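Local coordinates for heme-binding protein A / AI-2 binding protein A (Helicobacter pylori SS1, PDB 6OFQ), which binds peptides as a type II periplasmic binding protein and probably delivers them to an ABC transporter, at residues A[59-63]-A[208-214]; A[117-123]-A[184-190]. All blocks are in the same frame, centred on the assembly; numbering follows the deposited sequence. Where two conformers were deposited one is given.

Interaction 1 sets the C-terminal turn of helix 52-61 against the loop that runs into strand 214-220, an outermost strand of a five-stranded mixed sheet. Interaction 2 lays helix 116-127 over the segment leading into helix 189-197. Along the chain, 117-123 and 184-190 both fall inside the loop that interaction 1 closes, and the two centres are about 13 Å apart. The contacts touch directly: Ile186 N lies 2.9 Å from Asp63 O, a probable backbone hydrogen bond, and Leu187 CD1 packs 3.6 Å from Tyr62 CE1. Segment 184-190 thus lies between helix 116-127 and the Tyr62-Asp63 corner, joining both contacts into one packed region.

Interaction 1 of 2, residues A[59-63]-A[208-214]; sequences GNIYD and PVGTGPF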
ATOM      1  N   GLY A  59       1.116  -6.479  -9.158  1.00  3.06           N
ATOM      2  CA  GLY A  59       1.716  -5.353  -9.856  1.00  3.54           C
ATOM      3  C   GLY A  59       2.541  -5.730 -11.066  1.00  3.92           C
ATOM      4  O   GLY A  59       2.783  -4.899 -11.953  1.00  4.52           O
ATOM      5  N   ASN A  60       3.036  -6.963 -11.112  1.00  4.04           N
ATOM      6  CA  ASN A  60       3.766  -7.456 -12.253  1.00  4.17           C
ATOM      7  C   ASN A  60       2.851  -8.090 -13.350  1.00  4.48           C
ATOM      8  O   ASN A  60       3.303  -8.202 -14.488  1.00  5.29           O
ATOM      9  CB  ASN A  60       4.732  -8.525 -11.737  1.00  4.13           C
ATOM     10  CG  ASN A  60       5.958  -7.923 -11.093  1.00  4.00           C
ATOM     11  OD1 ASN A  60       6.813  -7.412 -11.797  1.00  4.08           O
ATOM     12  ND2 ASN A  60       6.048  -7.979  -9.764  1.00  4.42           N
ATOM     13  N   ILE A  61       1.658  -8.489 -12.949  1.00  4.87           N
ATOM     14  CA  ILE A  61       0.724  -9.239 -13.805  1.00  4.84           C
ATOM     15  C   ILE A  61      -0.189  -8.269 -14.537  1.00  4.83           C
ATOM     16  O   ILE A  61      -0.565  -8.489 -15.723  1.00  4.82           O
ATOM     17  CB  ILE A  61      -0.067 -10.227 -12.925  1.00  4.80           C
ATOM     18  CG1 ILE A  61       0.886 -11.349 -12.465  1.00  4.83           C
ATOM     19  CG2 ILE A  61      -1.306 -10.741 -13.649  1.00  5.45           C
ATOM     20  CD1 ILE A  61       0.286 -12.209 -11.359  1.00  5.20           C
ATOM     21  N   TYR A  62      -0.655  -7.228 -13.843  1.00  4.95           N
ATOM     22  CA  TYR A  62      -1.690  -6.347 -14.385  1.00  4.70           C
ATOM     23  C   TYR A  62      -1.111  -4.975 -14.744  1.00  5.17           C
ATOM     24  O   TYR A  62      -0.176  -4.512 -14.102  1.00  6.33           O
ATOM     25  CB  TYR A  62      -2.819  -6.057 -13.403  1.00  4.89           C
ATOM     26  CG  TYR A  62      -3.599  -7.280 -12.956  1.00  5.56           C
ATOM     27  CD1 TYR A  62      -4.600  -7.810 -13.741  1.00  5.37           C
ATOM     28  CD2 TYR A  62      -3.314  -7.924 -11.772  1.00  5.61           C
ATOM     29  CE1 TYR A  62      -5.369  -8.893 -13.341  1.00  5.71           C
ATOM     30  CE2 TYR A  62      -4.094  -8.985 -11.359  1.00  5.69           C
ATOM     31  CZ  TYR A  62      -5.132  -9.456 -12.134  1.00  5.21           C
ATOM     32  OH  TYR A  62      -5.910 -10.494 -11.654  1.00  6.50           O
ATOM     33  N   ASP A  63      -1.711  -4.336 -15.751  1.00  4.88           N
ATOM     34  CA  ASP A  63      -1.563  -2.920 -16.004  1.00  5.10           C
ATOM     35  C   ASP A  63      -2.784  -2.128 -15.667  1.00  4.93           C
ATOM     36  O   ASP A  63      -3.896  -2.636 -15.497  1.00  5.11           O
ATOM     37  CB  ASP A  63      -1.243  -2.676 -17.464  1.00  5.00           C
ATOM     38  CG  ASP A  63       0.086  -3.289 -17.845  1.00  5.07           C
ATOM     39  OD1 ASP A  63       1.113  -3.002 -17.173  1.00  5.77           O
ATOM     40  OD2 ASP A  63       0.153  -4.072 -18.820  1.00  5.99           O
ATOM     41  N   PRO A 208      -4.932 -15.531 -12.239  1.00  5.91           N
ATOM     42  CA  PRO A 208      -5.211 -14.248 -12.833  1.00  6.60           C
ATOM     43  C   PRO A 208      -4.813 -14.156 -14.279  1.00  6.39           C
ATOM     44  O   PRO A 208      -3.908 -14.826 -14.729  1.00  6.89           O
ATOM     45  CB  PRO A 208      -4.377 -13.312 -11.950  1.00  6.33           C
ATOM     46  CG  PRO A 208      -3.154 -14.137 -11.571  1.00  6.41           C
ATOM     47  CD  PRO A 208      -3.778 -15.492 -11.308  1.00  6.07           C
ATOM     48  N   VAL A 209      -5.455 -13.232 -15.014  1.00  5.85           N
ATOM     49  CA  VAL A 209      -5.144 -12.869 -16.364  1.00  6.03           C
ATOM     50  C   VAL A 209      -4.983 -11.359 -16.532  1.00  5.78           C
ATOM     51  O   VAL A 209      -5.926 -10.651 -16.242  1.00  6.94           O
ATOM     52  CB  VAL A 209      -6.234 -13.433 -17.313  1.00  6.12           C
ATOM     53  CG1 VAL A 209      -5.987 -12.991 -18.744  1.00  6.73           C
ATOM     54  CG2 VAL A 209      -6.246 -14.966 -17.257  1.00  7.36           C
ATOM     55  N   GLY A 210      -3.808 -10.929 -16.945  1.00  5.25           N
ATOM     56  CA  GLY A 210      -3.518  -9.482 -17.086  1.00  4.76           C
ATOM     57  C   GLY A 210      -2.847  -9.208 -18.402  1.00  5.35           C
ATOM     58  O   GLY A 210      -2.738 -10.080 -19.276  1.00  6.21           O
ATOM     59  N   THR A 211      -2.317  -8.011 -18.548  1.00  5.33           N
ATOM     60  CA  THR A 211      -1.542  -7.595 -19.705  1.00  5.10           C
ATOM     61  C   THR A 211      -0.081  -7.277 -19.437  1.00  5.03           C
ATOM     62  O   THR A 211       0.631  -6.899 -20.352  1.00  5.54           O
ATOM     63  CB  THR A 211      -2.168  -6.353 -20.354  1.00  5.28           C
ATOM     64  OG1 THR A 211      -2.217  -5.279 -19.415  1.00  5.70           O
ATOM     65  CG2 THR A 211      -3.569  -6.582 -20.871  1.00  5.60           C
ATOM     66  N   GLY A 212       0.343  -7.395 -18.181  1.00  4.54           N
ATOM     67  CA  GLY A 212       1.645  -6.907 -17.800  1.00  4.68           C
ATOM     68  C   GLY A 212       2.836  -7.704 -18.238  1.00  5.01           C
ATOM     69  O   GLY A 212       2.692  -8.734 -18.920  1.00  5.06           O
ATOM     70  N   PRO A 213       4.015  -7.291 -17.784  1.00  5.28           N
ATOM     71  CA  PRO A 213       5.242  -7.844 -18.343  1.00  6.09           C
ATOM     72  C   PRO A 213       5.553  -9.250 -17.849  1.00  5.57           C
ATOM     73  O   PRO A 213       6.491  -9.845 -18.388  1.00  6.16           O
ATOM     74  CB  PRO A 213       6.309  -6.861 -17.897  1.00  6.77           C
ATOM     75  CG  PRO A 213       5.714  -6.116 -16.750  1.00  6.48           C
ATOM     76  CD  PRO A 213       4.231  -6.068 -17.001  1.00  5.48           C
ATOM     77  N   PHE A 214       4.903  -9.690 -16.777  1.00  4.88           N
ATOM     78  CA  PHE A 214       4.935 -11.085 -16.331  1.00  5.33           C
ATOM     79  C   PHE A 214       3.564 -11.699 -16.274  1.00  6.16           C
ATOM     80  O   PHE A 214       2.592 -10.998 -16.064  1.00  5.99           O
ATOM     81  CB  PHE A 214       5.619 -11.190 -14.951  1.00  5.28           C
ATOM     82  CG  PHE A 214       7.046 -10.729 -14.940  1.00  5.02           C
ATOM     83  CD1 PHE A 214       7.333  -9.400 -14.669  1.00  5.20           C
ATOM     84  CD2 PHE A 214       8.099 -11.598 -15.199  1.00  5.12           C
ATOM     85  CE1 PHE A 214       8.633  -8.966 -14.680  1.00  5.80           C
ATOM     86  CE2 PHE A 214       9.415 -11.185 -15.196  1.00  5.48           C
ATOM     87  CZ  PHE A 214       9.669  -9.851 -14.935  1.00  5.44           C
TER
HETATM   88  O   HOH W   1      -7.786 -12.120 -13.043  1.00  7.31           O
HETATM   89  O   HOH W   2      -3.844  -5.878 -17.068  1.00  4.39           O
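Gly212 N donates to Ile61 O (2.8 Å) and Phe214 N to Asn60 O (3.2 Å), near the end of helix 52-61. A nearly straight CA-H...O contact returns from Ile61 CA to Phe214 O. The CA atoms of Tyr62 and Gly210 approach to 4.5 Å; Gly210 and Gly212, lacking side chains, let the loop pass close to the Asn60 and Ile61 carbonyls.

Beyond the helix, Asp63 OD2 accepts from Thr211 OG1 (2.7 Å) on the anti side of the carboxylate and also from Trp234 NE1; a water ties the same hydroxyl to Asp63 N. Tyr62 CG stands anti to the carbonyl carbon (chi1 -61°), which carries the ring to Val209 O and Pro208; Pro208 crosses the side chain at about a right angle, its CB 3.2 Å from Tyr62 OH. That hydroxyl bonds Met44 O and accepts a hydrogen bond from a water in the ring plane, which accepts from Val209 N. Asn60 lies alongside Phe214, amide and ring planes 82° apart; its amide is fixed by Val56 O, Asn524 O and Phe526 N. The arrangement is a buried helix-end-to-loop junction, joining helix 52-61 to the edge of the mixed sheet in this type II periplasmic binding protein fold.

Interaction 2 of 2, residues A[117-123]-A[184-190]; sequences KDVLFSF and LSILSKD
Asp118 and Ser122, one helical turn apart on helix 116-127, reach the backbone of segment 184-190 at two points, Lys189 N and Leu187 N. Asp118 OD1 accepts Lys189 N (2.9 Å), met nearly along the carboxylate C-O axis, while OD2 turns back to Ser115 N, just before helix 116-127. Ser122 OG lies beside its backbone N (chi1 -63°), a setting that lets it donate to Asp118 O and accept from Leu187 N, both at 2.8 Å. Asp118 O therefore holds two donors, Ser122 N and OG, which arrive from opposite faces of its plane.

The aromatic side chains flank this polar row. Leu184 crosses Phe123 at about a right angle and sets CD2 over one ring face, a CH-pi contact 4.0 Å from the centroid, whereas Ile186 CD1 meets the ring edge. Phe121 presents an edge to Leu187 CB; the bent Lys189 chain brings CD to 3.6 Å from Phe121 CD1 before NZ turns off to a salt bridge with Asp193. In one of its two conformers Lys117, extended beyond CG, sets NZ 2.8 Å from Asp190 OD1, on the syn side, a salt bridge that is uncertain for the other.

Ser188 is the N-cap of helix 189-197, its OG accepting from Tyr191 N. One water joins that OG, Asp118 OD1, Asp190 N and Asp190 OD2. Asp118 OD1 and Asp190 OD2 lie 4.9 Å apart, and this water, the helix N-terminus and, when in this conformer, Lys117 would be expected to ease their like charges.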
ATOM      1  N   LYS A 117     -14.222  -2.563 -23.188  0.50  6.80           N
ATOM      2  CA  LYS A 117     -15.069  -3.367 -22.319  0.50  7.63           C
ATOM      3  C   LYS A 117     -14.364  -3.917 -21.080  0.50  6.63           C
ATOM      4  O   LYS A 117     -15.008  -4.165 -20.070  0.50  6.17           O
ATOM      5  CB  LYS A 117     -15.725  -4.529 -23.079  0.50  8.59           C
ATOM      6  CG  LYS A 117     -14.837  -5.690 -23.481  0.50 10.18           C
ATOM      7  CD  LYS A 117     -15.702  -6.771 -24.127  0.50 11.95           C
ATOM      8  CE  LYS A 117     -14.954  -8.081 -24.293  0.50 13.83           C
ATOM      9  NZ  LYS A 117     -15.719  -9.087 -25.084  0.50 15.06           N
ATOM     10  N   ASP A 118     -13.048  -4.046 -21.158  1.00  6.36           N
ATOM     11  CA  ASP A 118     -12.266  -4.561 -20.034  1.00  6.59           C
ATOM     12  C   ASP A 118     -12.109  -3.453 -18.990  1.00  6.08           C
ATOM     13  O   ASP A 118     -12.102  -3.717 -17.788  1.00  6.40           O
ATOM     14  CB  ASP A 118     -10.904  -5.047 -20.469  1.00  5.78           C
ATOM     15  CG  ASP A 118     -11.019  -6.117 -21.574  1.00  5.79           C
ATOM     16  OD1 ASP A 118     -11.706  -7.084 -21.170  1.00  7.29           O
ATOM     17  OD2 ASP A 118     -10.387  -5.977 -22.642  1.00  6.49           O
ATOM     18  N   VAL A 119     -12.018  -2.206 -19.438  1.00  5.64           N
ATOM     19  CA  VAL A 119     -12.018  -1.053 -18.515  1.00  5.81           C
ATOM     20  C   VAL A 119     -13.359  -0.953 -17.805  1.00  5.59           C
ATOM     21  O   VAL A 119     -13.437  -0.796 -16.608  1.00  5.49           O
ATOM     22  CB  VAL A 119     -11.609   0.231 -19.221  1.00  5.81           C
ATOM     23  CG1 VAL A 119     -11.528   1.381 -18.244  1.00  5.99           C
ATOM     24  CG2 VAL A 119     -10.298   0.086 -19.984  1.00  6.49           C
ATOM     25  N   LEU A 120     -14.456  -0.974 -18.580  1.00  4.94           N
ATOM     26  CA  LEU A 120     -15.794  -0.988 -18.028  1.00  6.45           C
ATOM     27  C   LEU A 120     -15.938  -2.115 -17.050  1.00  6.07           C
ATOM     28  O   LEU A 120     -16.414  -1.904 -15.947  1.00  6.46           O
ATOM     29  CB  LEU A 120     -16.885  -1.079 -19.118  1.00  7.36           C
ATOM     30  CG  LEU A 120     -16.993   0.097 -20.089  1.00  8.25           C
ATOM     31  CD1 LEU A 120     -18.221  -0.147 -20.982  1.00  8.90           C
ATOM     32  CD2 LEU A 120     -17.172   1.380 -19.299  1.00  8.85           C
ATOM     33  N   PHE A 121     -15.548  -3.343 -17.395  1.00  6.43           N
ATOM     34  CA  PHE A 121     -15.720  -4.396 -16.410  1.00  6.31           C
ATOM     35  C   PHE A 121     -14.970  -4.146 -15.104  1.00  5.64           C
ATOM     36  O   PHE A 121     -15.498  -4.272 -14.007  1.00  6.02           O
ATOM     37  CB  PHE A 121     -15.155  -5.684 -17.001  1.00  6.16           C
ATOM     38  CG  PHE A 121     -15.082  -6.845 -15.998  1.00  6.95           C
ATOM     39  CD1 PHE A 121     -16.209  -7.367 -15.398  1.00  7.45           C
ATOM     40  CD2 PHE A 121     -13.844  -7.295 -15.580  1.00  7.46           C
ATOM     41  CE1 PHE A 121     -16.140  -8.400 -14.487  1.00  7.40           C
ATOM     42  CE2 PHE A 121     -13.779  -8.309 -14.617  1.00  7.03           C
ATOM     43  CZ  PHE A 121     -14.902  -8.808 -14.061  1.00  7.37           C
ATOM     44  N   SER A 122     -13.727  -3.704 -15.244  1.00  5.50           N
ATOM     45  CA  SER A 122     -12.833  -3.564 -14.093  1.00  5.17           C
ATOM     46  C   SER A 122     -13.279  -2.503 -13.110  1.00  5.31           C
ATOM     47  O   SER A 122     -13.096  -2.662 -11.919  1.00  5.65           O
ATOM     48  CB  SER A 122     -11.418  -3.308 -14.599  1.00  5.36           C
ATOM     49  OG  SER A 122     -10.921  -4.403 -15.359  1.00  6.01           O
ATOM     50  N   PHE A 123     -13.816  -1.408 -13.666  1.00  4.78           N
ATOM     51  CA  PHE A 123     -14.318  -0.305 -12.857  1.00  4.90           C
ATOM     52  C   PHE A 123     -15.759  -0.502 -12.422  1.00  5.73           C
ATOM     53  O   PHE A 123     -16.101  -0.292 -11.277  1.00  5.52           O
ATOM     54  CB  PHE A 123     -14.183   1.041 -13.601  1.00  5.09           C
ATOM     55  CG  PHE A 123     -12.786   1.636 -13.648  1.00  4.86           C
ATOM     56  CD1 PHE A 123     -11.765   1.035 -14.353  1.00  5.46           C
ATOM     57  CD2 PHE A 123     -12.540   2.849 -13.048  1.00  4.84           C
ATOM     58  CE1 PHE A 123     -10.477   1.520 -14.315  1.00  5.81           C
ATOM     59  CE2 PHE A 123     -11.283   3.355 -13.064  1.00  4.91           C
ATOM     60  CZ  PHE A 123     -10.296   2.768 -13.786  1.00  4.79           C
ATOM     61  N   LEU A 184      -7.221  -0.380  -9.471  1.00  3.55           N
ATOM     62  CA  LEU A 184      -7.806  -0.052 -10.759  1.00  3.85           C
ATOM     63  C   LEU A 184      -7.108  -0.756 -11.896  1.00  4.04           C
ATOM     64  O   LEU A 184      -7.182  -0.328 -13.067  1.00  4.02           O
ATOM     65  CB  LEU A 184      -7.864   1.463 -10.940  1.00  3.99           C
ATOM     66  CG  LEU A 184      -8.759   2.135  -9.925  1.00  4.38           C
ATOM     67  CD1 LEU A 184      -8.660   3.654 -10.088  1.00  4.40           C
ATOM     68  CD2 LEU A 184     -10.220   1.645  -9.954  1.00  4.52           C
ATOM     69  N   SER A 185      -6.449  -1.865 -11.606  1.00  3.80           N
ATOM     70  CA  SER A 185      -5.948  -2.759 -12.616  1.00  4.01           C
ATOM     71  C   SER A 185      -7.011  -3.283 -13.597  1.00  3.98           C
ATOM     72  O   SER A 185      -8.181  -3.430 -13.219  1.00  4.52           O
ATOM     73  CB  SER A 185      -5.350  -3.954 -11.888  1.00  4.66           C
ATOM     74  OG  SER A 185      -4.158  -3.680 -11.195  1.00  4.50           O
ATOM     75  N   ILE A 186      -6.561  -3.499 -14.818  1.00  4.28           N
ATOM     76  CA  ILE A 186      -7.475  -3.968 -15.871  1.00  4.21           C
ATOM     77  C   ILE A 186      -7.479  -5.504 -15.957  1.00  4.70           C
ATOM     78  O   ILE A 186      -6.466  -6.075 -16.348  1.00  5.10           O
ATOM     79  CB  ILE A 186      -7.158  -3.326 -17.213  1.00  4.58           C
ATOM     80  CG1 ILE A 186      -7.136  -1.779 -17.132  1.00  5.01           C
ATOM     81  CG2 ILE A 186      -8.187  -3.755 -18.254  1.00  5.19           C
ATOM     82  CD1 ILE A 186      -8.311  -1.133 -16.434  1.00  5.35           C
ATOM     83  N   LEU A 187      -8.622  -6.057 -15.546  1.00  4.51           N
ATOM     84  CA  LEU A 187      -8.822  -7.512 -15.694  1.00  4.49           C
ATOM     85  C   LEU A 187      -9.558  -7.765 -16.994  1.00  5.63           C
ATOM     86  O   LEU A 187     -10.025  -6.829 -17.648  1.00  6.18           O
ATOM     87  CB  LEU A 187      -9.678  -8.003 -14.540  1.00  4.69           C
ATOM     88  CG  LEU A 187      -8.958  -8.257 -13.214  1.00  5.17           C
ATOM     89  CD1 LEU A 187      -8.301  -7.013 -12.624  1.00  5.20           C
ATOM     90  CD2 LEU A 187      -9.898  -8.897 -12.213  1.00  5.87           C
ATOM     91  N   SER A 188      -9.578  -9.040 -17.401  1.00  5.95           N
ATOM     92  CA  SER A 188     -10.229  -9.402 -18.663  1.00  6.78           C
ATOM     93  C   SER A 188     -11.690  -9.789 -18.477  1.00  7.19           C
ATOM     94  O   SER A 188     -12.032 -10.787 -17.821  1.00  7.09           O
ATOM     95  CB  SER A 188      -9.513 -10.599 -19.276  1.00  7.23           C
ATOM     96  OG  SER A 188     -10.291 -11.211 -20.321  1.00  8.07           O
ATOM     97  N   LYS A 189     -12.552  -9.056 -19.208  1.00  7.79           N
ATOM     98  CA  LYS A 189     -13.973  -9.383 -19.264  1.00  8.40           C
ATOM     99  C   LYS A 189     -14.247 -10.763 -19.921  1.00  7.44           C
ATOM    100  O   LYS A 189     -15.118 -11.457 -19.395  1.00  8.38           O
ATOM    101  CB  LYS A 189     -14.701  -8.267 -20.036  1.00 10.30           C
ATOM    102  CG  LYS A 189     -16.212  -8.473 -20.099  1.00 13.49           C
ATOM    103  CD  LYS A 189     -16.853  -8.618 -18.753  1.00 16.99           C
ATOM    104  CE  LYS A 189     -18.307  -8.162 -18.637  1.00 25.63           C
ATOM    105  NZ  LYS A 189     -19.314  -9.174 -19.002  1.00 24.60           N
ATOM    106  N   ASP A 190     -13.496 -11.048 -20.983  1.00  7.99           N
ATOM    107  CA  ASP A 190     -13.644 -12.377 -21.642  1.00  8.39           C
ATOM    108  C   ASP A 190     -13.359 -13.504 -20.655  1.00  8.70           C
ATOM    109  O   ASP A 190     -14.139 -14.479 -20.512  1.00 10.23           O
ATOM    110  CB  ASP A 190     -12.829 -12.470 -22.929  1.00  9.84           C
ATOM    111  CG  ASP A 190     -13.338 -11.540 -24.016  1.00 12.62           C
ATOM    112  OD1 ASP A 190     -14.553 -11.520 -24.282  1.00 16.45           O
ATOM    113  OD2 ASP A 190     -12.604 -10.649 -24.467  1.00 13.84           O
TER
HETATM  114  O   HOH W   3     -11.325  -9.531 -22.246  1.00  8.97           O